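Local coordinates for type II secretion chaperone CpaB (Acinetobacter nosocomialis M2, PDB 6O38), which binds the secreted metalloprotease CpaA as its chaperone and probably readies it for export by the type II secretion system, at residues S39-V44 / P74-L79; I43-V48 / V86-L91; I95-K100 / T145-Y150; Q109-W114 / T129-Q134. All blocks are in the same frame, centred on the assembly; numbering follows the deposited sequence.

Contact 1. Residues S39-V44 / P74-L79. With SO4 (sulfate ion), chain B.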
loop_
_atom_site.group_PDB
_atom_site.type_symbol
_atom_site.label_atom_id
_atom_site.label_comp_id
_atom_site.label_asym_id
_atom_site.label_seq_id
_atom_site.Cartn_x
_atom_site.Cartn_y
_atom_site.Cartn_z
ATOM N N SER G 39 19.518 -3.277 -23.967
ATOM C CA SER G 39 19.609 -3.638 -22.556
ATOM C C SER G 39 18.297 -3.351 -21.836
ATOM O O SER G 39 17.912 -2.189 -21.667
ATOM C CB SER G 39 20.758 -2.890 -21.877
ATOM O OG SER G 39 22.012 -3.290 -22.400
ATOM N N GLN G 40 17.608 -4.406 -21.408
ATOM C CA GLN G 40 16.317 -4.304 -20.733
ATOM C C GLN G 40 16.442 -4.997 -19.379
ATOM O O GLN G 40 16.145 -6.187 -19.249
ATOM C CB GLN G 40 15.202 -4.922 -21.578
ATOM C CG GLN G 40 14.975 -4.235 -22.913
ATOM C CD GLN G 40 14.480 -2.811 -22.759
ATOM O OE1 GLN G 40 13.295 -2.576 -22.525
ATOM N NE2 GLN G 40 15.389 -1.852 -22.887
ATOM N N GLN G 41 16.884 -4.249 -18.373
ATOM C CA GLN G 41 16.961 -4.764 -17.015
ATOM C C GLN G 41 15.648 -4.504 -16.289
ATOM O O GLN G 41 15.042 -3.439 -16.433
ATOM C CB GLN G 41 18.125 -4.127 -16.251
ATOM C CG GLN G 41 18.092 -2.610 -16.196
ATOM C CD GLN G 41 19.036 -2.049 -15.150
ATOM O OE1 GLN G 41 19.531 -0.929 -15.279
ATOM N NE2 GLN G 41 19.285 -2.826 -14.101
ATOM N N GLN G 42 15.205 -5.495 -15.513
ATOM C CA GLN G 42 13.954 -5.355 -14.779
ATOM C C GLN G 42 14.123 -4.519 -13.518
ATOM O O GLN G 42 13.157 -3.901 -13.057
ATOM C CB GLN G 42 13.396 -6.737 -14.432
ATOM C CG GLN G 42 13.065 -7.583 -15.652
ATOM C CD GLN G 42 12.581 -8.973 -15.288
ATOM O OE1 GLN G 42 12.629 -9.376 -14.127
ATOM N NE2 GLN G 42 12.112 -9.715 -16.285
ATOM N N ILE G 43 15.331 -4.478 -12.958
ATOM C CA ILE G 43 15.586 -3.671 -11.771
ATOM C C ILE G 43 15.570 -2.196 -12.148
ATOM O O ILE G 43 16.213 -1.779 -13.120
ATOM C CB ILE G 43 16.922 -4.072 -11.129
ATOM C CG1 ILE G 43 16.812 -5.456 -10.487
ATOM C CG2 ILE G 43 17.355 -3.040 -10.107
ATOM C CD1 ILE G 43 18.098 -5.942 -9.855
ATOM N N VAL G 44 14.832 -1.399 -11.380
ATOM C CA VAL G 44 14.690 0.025 -11.669
ATOM C C VAL G 44 15.815 0.836 -11.040
ATOM O O VAL G 44 16.493 1.610 -11.721
ATOM C CB VAL G 44 13.307 0.522 -11.202
ATOM C CG1 VAL G 44 13.076 1.944 -11.668
ATOM C CG2 VAL G 44 12.215 -0.393 -11.722
ATOM N N PRO G 74 17.418 6.981 -15.685
ATOM C CA PRO G 74 16.106 7.296 -16.275
ATOM C C PRO G 74 15.888 6.691 -17.652
ATOM O O PRO G 74 14.740 6.653 -18.112
ATOM C CB PRO G 74 16.113 8.828 -16.339
ATOM C CG PRO G 74 17.559 9.188 -16.422
ATOM C CD PRO G 74 18.284 8.168 -15.587
ATOM N N LYS G 75 16.939 6.217 -18.319
ATOM C CA LYS G 75 16.791 5.636 -19.646
ATOM C C LYS G 75 16.210 4.228 -19.611
ATOM O O LYS G 75 15.710 3.754 -20.636
ATOM C CB LYS G 75 18.144 5.624 -20.361
ATOM C CG LYS G 75 18.758 7.006 -20.517
ATOM C CD LYS G 75 20.239 6.932 -20.845
ATOM C CE LYS G 75 20.848 8.323 -20.917
ATOM N NZ LYS G 75 22.328 8.279 -21.081
ATOM N N VAL G 76 16.263 3.554 -18.460
ATOM C CA VAL G 76 15.729 2.198 -18.366
ATOM C C VAL G 76 14.208 2.210 -18.464
ATOM O O VAL G 76 13.612 1.396 -19.178
ATOM C CB VAL G 76 16.212 1.526 -17.068
ATOM C CG1 VAL G 76 15.453 0.230 -16.822
ATOM C CG2 VAL G 76 17.709 1.264 -17.135
ATOM N N ILE G 77 13.554 3.134 -17.753
ATOM C CA ILE G 77 12.096 3.185 -17.780
ATOM C C ILE G 77 11.595 3.733 -19.113
ATOM O O ILE G 77 10.532 3.327 -19.597
ATOM C CB ILE G 77 11.570 4.012 -16.591
ATOM C CG1 ILE G 77 10.040 4.034 -16.579
ATOM C CG2 ILE G 77 12.117 5.427 -16.636
ATOM C CD1 ILE G 77 9.408 2.666 -16.460
ATOM N N GLU G 78 12.347 4.646 -19.733
ATOM C CA GLU G 78 11.922 5.231 -20.999
ATOM C C GLU G 78 11.917 4.218 -22.135
ATOM O O GLU G 78 11.229 4.435 -23.138
ATOM C CB GLU G 78 12.818 6.417 -21.356
ATOM C CG GLU G 78 12.699 7.587 -20.394
ATOM C CD GLU G 78 13.783 8.625 -20.599
ATOM O OE1 GLU G 78 14.585 8.472 -21.544
ATOM O OE2 GLU G 78 13.836 9.593 -19.812
ATOM N N LEU G 79 12.663 3.124 -22.004
ATOM C CA LEU G 79 12.653 2.053 -22.990
ATOM C C LEU G 79 11.617 0.979 -22.681
ATOM O O LEU G 79 11.558 -0.027 -23.396
ATOM C CB LEU G 79 14.043 1.416 -23.092
ATOM C CG LEU G 79 15.159 2.317 -23.627
ATOM C CD1 LEU G 79 16.496 1.594 -23.595
ATOM C CD2 LEU G 79 14.835 2.788 -25.036
HETATM S S SO4 B . 17.693 -7.433 -13.847
HETATM O O1 SO4 B . 17.751 -5.988 -13.648
HETATM O O2 SO4 B . 17.551 -7.722 -15.271
HETATM O O3 SO4 B . 18.923 -8.040 -13.346
HETATM O O4 SO4 B . 16.549 -7.978 -13.121
#
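The flat carboxamides of Q40 and Q41 carry this contact, each meeting one apolar side chain of the helical segment 74-79 at about a right angle. The Q40 amide puts NE2 against L79 CB at 3.5 Å. Its OE1 lies near L79 O, 3.2 Å away, a pair of acceptors and no bond. A weak hydrogen bond from Q40 NE2 back to S39 O steadies the amide, whose chain folds at CG (chi2 -65°). On the other carboxamide, Q41 OE1 touches V76 CG2 at 3.4 Å, while CG of Q41 rests near both V76 methyls. The contact lies at the surface, where the loop leading into strand 45-47 runs past the short helix 74-78 that follows strand 68-72. Facing away from this helix, the loop binds a sulfate, probably from the crystallisation liquor: I43 N donates to O1 at 2.9 Å, nearly straight at 164°, and Q42 N gives O2 a weak bond of 3.2 Å.

Contact 2. Residues I43-V48 / V86-L91. With SO4 (sulfate ion), chain B.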
loop_
_atom_site.group_PDB
_atom_site.type_symbol
_atom_site.label_atom_id
_atom_site.label_comp_id
_atom_site.label_asym_id
_atom_site.label_seq_id
_atom_site.Cartn_x
_atom_site.Cartn_y
_atom_site.Cartn_z
ATOM N N ILE G 43 15.331 -4.478 -12.958
ATOM C CA ILE G 43 15.586 -3.671 -11.771
ATOM C C ILE G 43 15.570 -2.196 -12.148
ATOM O O ILE G 43 16.213 -1.779 -13.120
ATOM C CB ILE G 43 16.922 -4.072 -11.129
ATOM C CG1 ILE G 43 16.812 -5.456 -10.487
ATOM C CG2 ILE G 43 17.355 -3.040 -10.107
ATOM C CD1 ILE G 43 18.098 -5.942 -9.855
ATOM N N VAL G 44 14.832 -1.399 -11.380
ATOM C CA VAL G 44 14.690 0.025 -11.669
ATOM C C VAL G 44 15.815 0.836 -11.040
ATOM O O VAL G 44 16.493 1.610 -11.721
ATOM C CB VAL G 44 13.307 0.522 -11.202
ATOM C CG1 VAL G 44 13.076 1.944 -11.668
ATOM C CG2 VAL G 44 12.215 -0.393 -11.722
ATOM N N PHE G 45 16.029 0.682 -9.735
ATOM C CA PHE G 45 17.092 1.379 -9.025
ATOM C C PHE G 45 17.876 0.384 -8.180
ATOM O O PHE G 45 17.440 -0.744 -7.940
ATOM C CB PHE G 45 16.536 2.512 -8.149
ATOM C CG PHE G 45 15.401 2.095 -7.257
ATOM C CD1 PHE G 45 15.645 1.477 -6.040
ATOM C CD2 PHE G 45 14.088 2.331 -7.631
ATOM C CE1 PHE G 45 14.602 1.094 -5.219
ATOM C CE2 PHE G 45 13.040 1.952 -6.813
ATOM C CZ PHE G 45 13.298 1.333 -5.605
ATOM N N ASN G 46 19.046 0.821 -7.715
ATOM C CA ASN G 46 19.964 -0.029 -6.970
ATOM C C ASN G 46 20.402 0.669 -5.691
ATOM O O ASN G 46 20.655 1.876 -5.691
ATOM C CB ASN G 46 21.198 -0.382 -7.809
ATOM C CG ASN G 46 20.865 -1.273 -8.986
ATOM O OD1 ASN G 46 20.183 -2.285 -8.839
ATOM N ND2 ASN G 46 21.345 -0.898 -10.167
ATOM N N GLU G 47 20.495 -0.099 -4.607
ATOM C CA GLU G 47 21.001 0.432 -3.351
ATOM C C GLU G 47 22.455 0.870 -3.498
ATOM O O GLU G 47 23.201 0.380 -4.351
ATOM C CB GLU G 47 20.900 -0.610 -2.237
ATOM C CG GLU G 47 19.577 -0.638 -1.502
ATOM C CD GLU G 47 19.748 -0.980 -0.033
ATOM O OE1 GLU G 47 20.644 -0.397 0.613
ATOM O OE2 GLU G 47 18.988 -1.831 0.476
ATOM N N VAL G 48 22.856 1.803 -2.641
ATOM C CA VAL G 48 24.238 2.263 -2.590
ATOM C C VAL G 48 24.498 2.979 -1.270
ATOM O O VAL G 48 25.486 2.708 -0.587
ATOM C CB VAL G 48 24.573 3.180 -3.778
ATOM C CG1 VAL G 48 23.808 4.491 -3.672
ATOM C CG2 VAL G 48 26.072 3.428 -3.850
ATOM N N VAL G 86 8.909 -4.999 -14.718
ATOM C CA VAL G 86 9.717 -4.085 -13.922
ATOM C C VAL G 86 9.856 -4.665 -12.520
ATOM O O VAL G 86 8.900 -5.231 -11.977
ATOM C CB VAL G 86 9.094 -2.671 -13.893
ATOM C CG1 VAL G 86 9.124 -2.075 -12.495
ATOM C CG2 VAL G 86 9.808 -1.760 -14.880
ATOM N N LYS G 87 11.048 -4.534 -11.939
ATOM C CA LYS G 87 11.375 -5.150 -10.660
ATOM C C LYS G 87 11.852 -4.096 -9.670
ATOM O O LYS G 87 12.589 -3.174 -10.035
ATOM C CB LYS G 87 12.455 -6.224 -10.839
ATOM C CG LYS G 87 12.703 -7.091 -9.618
ATOM C CD LYS G 87 13.616 -8.252 -9.974
ATOM C CE LYS G 87 13.381 -9.447 -9.067
ATOM N NZ LYS G 87 14.061 -10.666 -9.586
ATOM N N PHE G 88 11.431 -4.241 -8.415
ATOM C CA PHE G 88 11.844 -3.365 -7.327
ATOM C C PHE G 88 12.566 -4.181 -6.264
ATOM O O PHE G 88 12.116 -5.269 -5.894
ATOM C CB PHE G 88 10.644 -2.649 -6.695
ATOM C CG PHE G 88 9.866 -1.796 -7.654
ATOM C CD1 PHE G 88 10.233 -0.480 -7.888
ATOM C CD2 PHE G 88 8.758 -2.305 -8.313
ATOM C CE1 PHE G 88 9.514 0.309 -8.768
ATOM C CE2 PHE G 88 8.036 -1.521 -9.191
ATOM C CZ PHE G 88 8.415 -0.213 -9.420
ATOM N N GLN G 89 13.685 -3.651 -5.770
ATOM C CA GLN G 89 14.462 -4.301 -4.719
ATOM C C GLN G 89 14.712 -3.301 -3.598
ATOM O O GLN G 89 15.463 -2.336 -3.773
ATOM C CB GLN G 89 15.779 -4.857 -5.260
ATOM C CG GLN G 89 15.628 -6.185 -5.985
ATOM C CD GLN G 89 16.956 -6.866 -6.243
ATOM O OE1 GLN G 89 18.015 -6.245 -6.145
ATOM N NE2 GLN G 89 16.908 -8.151 -6.570
HETATM N N MSE G 90 14.075 -3.535 -2.455
HETATM C CA MSE G 90 14.230 -2.706 -1.266
HETATM C C MSE G 90 14.402 -3.606 -0.046
HETATM O O MSE G 90 13.692 -3.459 0.949
HETATM C CB MSE G 90 13.035 -1.769 -1.100
HETATM C CG MSE G 90 13.031 -0.618 -2.093
HETATM SE SE MSE G 90 11.311 0.276 -2.248
HETATM C CE MSE G 90 10.402 -1.057 -3.336
ATOM N N LEU G 91 15.347 -4.546 -0.164
ATOM C CA LEU G 91 15.458 -5.669 0.767
ATOM C C LEU G 91 15.409 -5.233 2.228
ATOM O O LEU G 91 14.815 -5.926 3.064
ATOM C CB LEU G 91 16.749 -6.447 0.493
ATOM C CG LEU G 91 16.788 -7.387 -0.717
ATOM C CD1 LEU G 91 16.845 -6.627 -2.038
ATOM C CD2 LEU G 91 17.960 -8.352 -0.601
HETATM S S SO4 B . 17.693 -7.433 -13.847
HETATM O O1 SO4 B . 17.751 -5.988 -13.648
HETATM O O2 SO4 B . 17.551 -7.722 -15.271
HETATM O O3 SO4 B . 18.923 -8.040 -13.346
HETATM O O4 SO4 B . 16.549 -7.978 -13.121
#
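Strands 45-47 and 86-90 run in nearly the same direction, 18° apart, and are joined just before the first of them by a single bridge, I43 with K87, in which V44 N donates to K87 O at 3.2 Å. These are the two outermost strands of the chain's nine-stranded antiparallel sheet, so the bridge draws its ends together in barrel-like fashion. The axes stay 7.3 Å apart, and side chains do most of the joining. V44 CG2, anti to its own carbonyl carbon, reaches V86 CG1 at 3.6 Å and also lies over one face of the F88 ring. At the edge of that same ring, in its plane, is F45 CE2. F45 has CG wedged between its backbone N and carbonyl carbon (chi1 50°), which turns the ring in among F88 and the selenomethionine M90. All of these are buried, with M141 and I143 of strand 138-145 behind them and F128 meeting F88 edge-to-face. I43 goes the other way: its CD1 lies 3.7 Å from Q89 OE1, on the side where Q89 also packs against D61 of the CpaA chain. M90 makes a Met-aromatic contact with F45 from the ring edge, SE standing 5.4 Å from the ring centroid and CG 3.9 Å from CE1.

Contact 3. Residues I95-K100 / T145-Y150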
loop_
_atom_site.group_PDB
_atom_site.type_symbol
_atom_site.label_atom_id
_atom_site.label_comp_id
_atom_site.label_asym_id
_atom_site.label_seq_id
_atom_site.Cartn_x
_atom_site.Cartn_y
_atom_site.Cartn_z
ATOM N N ILE G 95 10.970 -5.602 0.599
ATOM C CA ILE G 95 10.265 -5.557 -0.677
ATOM C C ILE G 95 11.183 -6.116 -1.754
ATOM O O ILE G 95 12.253 -5.557 -2.023
ATOM C CB ILE G 95 9.810 -4.134 -1.029
ATOM C CG1 ILE G 95 8.992 -3.543 0.118
ATOM C CG2 ILE G 95 8.989 -4.149 -2.306
ATOM C CD1 ILE G 95 7.720 -4.305 0.416
ATOM N N ASN G 96 10.761 -7.220 -2.369
ATOM C CA ASN G 96 11.496 -7.836 -3.476
ATOM C C ASN G 96 10.456 -8.508 -4.375
ATOM O O ASN G 96 10.055 -9.647 -4.133
ATOM C CB ASN G 96 12.533 -8.828 -2.968
ATOM C CG ASN G 96 13.329 -9.463 -4.088
ATOM O OD1 ASN G 96 13.575 -8.842 -5.121
ATOM N ND2 ASN G 96 13.731 -10.711 -3.890
ATOM N N ARG G 97 10.030 -7.788 -5.410
ATOM C CA ARG G 97 8.929 -8.250 -6.244
ATOM C C ARG G 97 9.031 -7.599 -7.614
ATOM O O ARG G 97 9.766 -6.628 -7.813
ATOM C CB ARG G 97 7.578 -7.943 -5.592
ATOM C CG ARG G 97 7.291 -6.458 -5.434
ATOM C CD ARG G 97 6.529 -6.190 -4.149
ATOM N NE ARG G 97 5.365 -7.061 -4.017
ATOM C CZ ARG G 97 4.691 -7.237 -2.886
ATOM N NH1 ARG G 97 5.068 -6.606 -1.782
ATOM N NH2 ARG G 97 3.644 -8.050 -2.855
ATOM N N THR G 98 8.274 -8.148 -8.558
ATOM C CA THR G 98 8.227 -7.665 -9.929
ATOM C C THR G 98 6.844 -7.105 -10.242
ATOM O O THR G 98 5.877 -7.306 -9.502
ATOM C CB THR G 98 8.583 -8.782 -10.917
ATOM O OG1 THR G 98 7.685 -9.885 -10.741
ATOM C CG2 THR G 98 10.009 -9.256 -10.696
ATOM N N GLY G 99 6.764 -6.395 -11.365
ATOM C CA GLY G 99 5.515 -5.806 -11.810
ATOM C C GLY G 99 5.564 -5.550 -13.298
ATOM O O GLY G 99 6.609 -5.673 -13.939
ATOM N N LYS G 100 4.407 -5.189 -13.848
ATOM C CA LYS G 100 4.263 -4.972 -15.280
ATOM C C LYS G 100 3.667 -3.598 -15.539
ATOM O O LYS G 100 2.724 -3.184 -14.860
ATOM C CB LYS G 100 3.382 -6.053 -15.920
ATOM C CG LYS G 100 3.746 -7.463 -15.493
ATOM C CD LYS G 100 3.652 -8.445 -16.645
ATOM C CE LYS G 100 4.228 -9.795 -16.248
ATOM N NZ LYS G 100 4.328 -10.727 -17.403
ATOM N N THR G 145 2.354 -1.199 -1.688
ATOM C CA THR G 145 2.184 -2.620 -1.430
ATOM C C THR G 145 1.416 -2.812 -0.129
ATOM O O THR G 145 1.238 -1.880 0.659
ATOM C CB THR G 145 3.536 -3.343 -1.355
ATOM O OG1 THR G 145 4.197 -2.997 -0.133
ATOM C CG2 THR G 145 4.418 -2.963 -2.534
ATOM N N GLU G 146 0.953 -4.044 0.088
ATOM C CA GLU G 146 0.287 -4.366 1.344
ATOM C C GLU G 146 1.254 -4.364 2.521
ATOM O O GLU G 146 0.814 -4.239 3.668
ATOM C CB GLU G 146 -0.407 -5.728 1.243
ATOM C CG GLU G 146 0.542 -6.921 1.168
ATOM C CD GLU G 146 1.248 -7.045 -0.170
ATOM O OE1 GLU G 146 0.846 -6.353 -1.130
ATOM O OE2 GLU G 146 2.211 -7.836 -0.260
ATOM N N LYS G 147 2.556 -4.499 2.261
ATOM C CA LYS G 147 3.557 -4.480 3.319
ATOM C C LYS G 147 3.998 -3.072 3.697
ATOM O O LYS G 147 4.741 -2.917 4.672
ATOM C CB LYS G 147 4.777 -5.310 2.910
ATOM C CG LYS G 147 4.492 -6.799 2.778
ATOM C CD LYS G 147 5.736 -7.570 2.366
ATOM C CE LYS G 147 5.461 -9.064 2.293
ATOM N NZ LYS G 147 6.667 -9.833 1.878
ATOM N N GLY G 148 3.578 -2.059 2.960
ATOM C CA GLY G 148 3.991 -0.696 3.240
ATOM C C GLY G 148 4.050 0.125 1.971
ATOM O O GLY G 148 3.991 -0.389 0.856
ATOM N N ASN G 149 4.175 1.436 2.164
ATOM C CA ASN G 149 4.206 2.404 1.077
ATOM C C ASN G 149 5.547 3.124 1.074
ATOM O O ASN G 149 6.044 3.533 2.128
ATOM C CB ASN G 149 3.066 3.413 1.216
ATOM C CG ASN G 149 1.715 2.743 1.326
ATOM O OD1 ASN G 149 1.376 1.871 0.528
ATOM N ND2 ASN G 149 0.938 3.137 2.328
ATOM N N TYR G 150 6.130 3.275 -0.111
ATOM C CA TYR G 150 7.474 3.815 -0.241
ATOM C C TYR G 150 7.515 4.876 -1.330
ATOM O O TYR G 150 6.949 4.695 -2.412
ATOM C CB TYR G 150 8.477 2.699 -0.545
ATOM C CG TYR G 150 8.374 1.548 0.426
ATOM C CD1 TYR G 150 9.061 1.568 1.633
ATOM C CD2 TYR G 150 7.572 0.452 0.146
ATOM C CE1 TYR G 150 8.957 0.522 2.529
ATOM C CE2 TYR G 150 7.461 -0.597 1.035
ATOM C CZ TYR G 150 8.158 -0.560 2.224
ATOM O OH TYR G 150 8.052 -1.605 3.114
#
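The tight turn of the beta hairpin formed by strands 138-145 and 148-155 leans here on the start of strand 95-106, with R97 and I95 reaching toward it. T145 to G148 form a type I turn, and G148 O is gripped twice by T145, by its backbone N at 3.1 Å and by its OG1 at 2.8 Å. E146, at the turn's corner, receives R97 in a salt bridge. R97 NH2 points to the syn lone pair of E146 OE2 at 3.0 Å, with the oxygen close to the guanidinium plane. NH1 adds only a weak bond to the same oxygen, and the planes stand 83° apart, so this is not the coplanar two-oxygen pairing. The arginine bends at chi2 and chi3 to bring NH1 within 3.6 Å of T145 CB. Beside R97 along the strand, I95 and Y150 meet head-on, I95 CG1 at Y150 CE2, 3.4 Å away, and I95 CD1 lies alongside T145 OG1. F118 makes a cation-pi contact with R97. From the CpaA chain, E70 accepts a hydrogen bond from N96 N and forms long, weak ion pairs with R97 and K147. E146 thus holds the guanidinium by its edge while T145 and F118 pack against it; the more distant E70 probably adds only modest attraction, so the arginine that fixes the turn also faces the partner protein.

Contact 4. Residues Q109-W114 / T129-Q134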
loop_
_atom_site.group_PDB
_atom_site.type_symbol
_atom_site.label_atom_id
_atom_site.label_comp_id
_atom_site.label_asym_id
_atom_site.label_seq_id
_atom_site.Cartn_x
_atom_site.Cartn_y
_atom_site.Cartn_z
ATOM N N GLN G 109 4.207 18.381 -21.718
ATOM C CA GLN G 109 5.273 18.160 -22.698
ATOM C C GLN G 109 6.532 17.579 -22.066
ATOM O O GLN G 109 7.324 16.930 -22.759
ATOM C CB GLN G 109 5.629 19.438 -23.457
ATOM C CG GLN G 109 4.605 19.914 -24.461
ATOM C CD GLN G 109 5.129 21.113 -25.234
ATOM O OE1 GLN G 109 6.248 21.563 -24.992
ATOM N NE2 GLN G 109 4.342 21.616 -26.182
ATOM N N ASP G 110 6.737 17.779 -20.764
ATOM C CA ASP G 110 8.000 17.397 -20.151
ATOM C C ASP G 110 7.910 16.224 -19.185
ATOM O O ASP G 110 8.934 15.579 -18.930
ATOM C CB ASP G 110 8.598 18.607 -19.419
ATOM C CG ASP G 110 9.902 18.283 -18.726
ATOM O OD1 ASP G 110 10.853 17.866 -19.418
ATOM O OD2 ASP G 110 9.966 18.436 -17.488
ATOM N N ILE G 111 6.725 15.907 -18.671
ATOM C CA ILE G 111 6.562 14.907 -17.623
ATOM C C ILE G 111 5.711 13.765 -18.165
ATOM O O ILE G 111 4.649 13.996 -18.753
ATOM C CB ILE G 111 5.932 15.514 -16.357
ATOM C CG1 ILE G 111 6.800 16.662 -15.843
ATOM C CG2 ILE G 111 5.770 14.461 -15.288
ATOM C CD1 ILE G 111 6.168 17.443 -14.711
ATOM N N VAL G 112 6.189 12.537 -17.974
ATOM C CA VAL G 112 5.474 11.326 -18.357
ATOM C C VAL G 112 5.334 10.455 -17.118
ATOM O O VAL G 112 6.266 10.358 -16.312
ATOM C CB VAL G 112 6.210 10.569 -19.485
ATOM C CG1 VAL G 112 5.502 9.266 -19.817
ATOM C CG2 VAL G 112 6.331 11.447 -20.722
ATOM N N ARG G 113 4.171 9.827 -16.962
ATOM C CA ARG G 113 3.889 8.962 -15.823
ATOM C C ARG G 113 3.699 7.530 -16.297
ATOM O O ARG G 113 2.895 7.272 -17.199
ATOM C CB ARG G 113 2.640 9.428 -15.067
ATOM C CG ARG G 113 2.405 8.676 -13.766
ATOM C CD ARG G 113 1.043 8.982 -13.159
ATOM N NE ARG G 113 0.536 10.302 -13.525
ATOM C CZ ARG G 113 0.651 11.384 -12.762
ATOM N NH1 ARG G 113 1.264 11.310 -11.588
ATOM N NH2 ARG G 113 0.157 12.544 -13.172
ATOM N N TRP G 114 4.439 6.606 -15.692
ATOM C CA TRP G 114 4.239 5.178 -15.896
ATOM C C TRP G 114 3.474 4.600 -14.713
ATOM O O TRP G 114 3.778 4.906 -13.558
ATOM C CB TRP G 114 5.573 4.442 -16.052
ATOM C CG TRP G 114 6.288 4.725 -17.336
ATOM C CD1 TRP G 114 6.266 3.967 -18.469
ATOM C CD2 TRP G 114 7.154 5.833 -17.611
ATOM N NE1 TRP G 114 7.053 4.540 -19.439
ATOM C CE2 TRP G 114 7.610 5.687 -18.936
ATOM C CE3 TRP G 114 7.581 6.937 -16.868
ATOM C CZ2 TRP G 114 8.473 6.603 -19.533
ATOM C CZ3 TRP G 114 8.438 7.846 -17.463
ATOM C CH2 TRP G 114 8.875 7.673 -18.782
ATOM N N THR G 129 3.625 3.867 -9.439
ATOM C CA THR G 129 3.666 4.938 -10.422
ATOM C C THR G 129 5.072 5.511 -10.472
ATOM O O THR G 129 5.717 5.681 -9.434
ATOM C CB THR G 129 2.670 6.070 -10.108
ATOM O OG1 THR G 129 3.099 6.777 -8.937
ATOM C CG2 THR G 129 1.266 5.523 -9.886
ATOM N N ILE G 130 5.538 5.812 -11.680
ATOM C CA ILE G 130 6.822 6.466 -11.898
ATOM C C ILE G 130 6.547 7.695 -12.749
ATOM O O ILE G 130 6.181 7.574 -13.925
ATOM C CB ILE G 130 7.846 5.546 -12.577
ATOM C CG1 ILE G 130 8.193 4.365 -11.670
ATOM C CG2 ILE G 130 9.101 6.325 -12.941
ATOM C CD1 ILE G 130 9.008 3.289 -12.355
ATOM N N THR G 131 6.724 8.873 -12.162
ATOM C CA THR G 131 6.479 10.139 -12.838
ATOM C C THR G 131 7.813 10.857 -12.987
ATOM O O THR G 131 8.501 11.108 -11.991
ATOM C CB THR G 131 5.479 10.989 -12.055
ATOM O OG1 THR G 131 4.445 10.144 -11.534
ATOM C CG2 THR G 131 4.839 12.012 -12.963
ATOM N N GLN G 132 8.172 11.186 -14.225
ATOM C CA GLN G 132 9.529 11.595 -14.558
ATOM C C GLN G 132 9.509 12.845 -15.422
ATOM O O GLN G 132 8.788 12.903 -16.424
ATOM C CB GLN G 132 10.260 10.467 -15.290
ATOM C CG GLN G 132 11.680 10.793 -15.703
ATOM C CD GLN G 132 12.465 9.553 -16.076
ATOM O OE1 GLN G 132 12.641 8.647 -15.261
ATOM N NE2 GLN G 132 12.930 9.499 -17.318
ATOM N N SER G 133 10.302 13.838 -15.034
ATOM C CA SER G 133 10.538 15.019 -15.849
ATOM C C SER G 133 11.816 14.830 -16.655
ATOM O O SER G 133 12.811 14.309 -16.143
ATOM C CB SER G 133 10.649 16.275 -14.982
ATOM O OG SER G 133 11.187 17.362 -15.715
ATOM N N GLN G 134 11.776 15.232 -17.924
ATOM C CA GLN G 134 12.947 15.108 -18.784
ATOM C C GLN G 134 13.859 16.327 -18.676
ATOM O O GLN G 134 15.082 16.181 -18.590
ATOM C CB GLN G 134 12.530 14.873 -20.238
ATOM C CG GLN G 134 13.721 14.714 -21.171
ATOM C CD GLN G 134 14.311 13.318 -21.114
ATOM O OE1 GLN G 134 13.683 12.388 -20.609
ATOM N NE2 GLN G 134 15.527 13.166 -21.629
#
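W114 N donates to I130 O at 2.7 Å and 170°, one of the reciprocal backbone bonds that build the antiparallel hairpin of strands 111-118 and 127-133. W114-I130 and V112-Q132 are its hydrogen-bonded pairs; I111-S133 and R113-T131 are non-hydrogen-bonded. At the hairpin's open end, Q134 N gives D110 O a bond of 3.0 Å and D110 OD1 a weak one. I111, R113, T131 and S133 share one face, which CpaA covers. There R113, its CG anti to the backbone N (chi1 -172°), runs alongside T131, whose CG2 sits 3.9 Å above the guanidinium plane, toward its rim; E400 of the CpaA chain forms a salt bridge with R113 NH1 and accepts a hydrogen bond from T131 OG1. Q132, on the other face with V112, W114 and I130, has its amide oxygen held by the hydroxyls of Y72 and T139. The indole has V112 CG1 over one face and I130 O in plane at its edge, 3.3 Å from CE3, while W114 CZ3 touches Q132 CB at 3.9 Å.

From the N terminus, residues 39-48 serve two contacts in succession. Contact 1 closes the span back from helix 74-78, and contact 2, which shares I43 and V44 with it, closes a longer one from strand 85-90; the two also meet through Q42 and K87. The chain then turns into strand 95-106, next to strand 85-90 in the sheet, and contact 3 opens there, closing only at the 145-150 turn. Contact 4 is nested inside that loop as a local hairpin, about 20 Å away between centres. It touches contact 1, where P74 and I77 pack on Q132. Contact 2 alone brings together the outermost strands; contact 1 sets the short helix against the N-terminal segment, and contacts 3 and 4 work within the sheet.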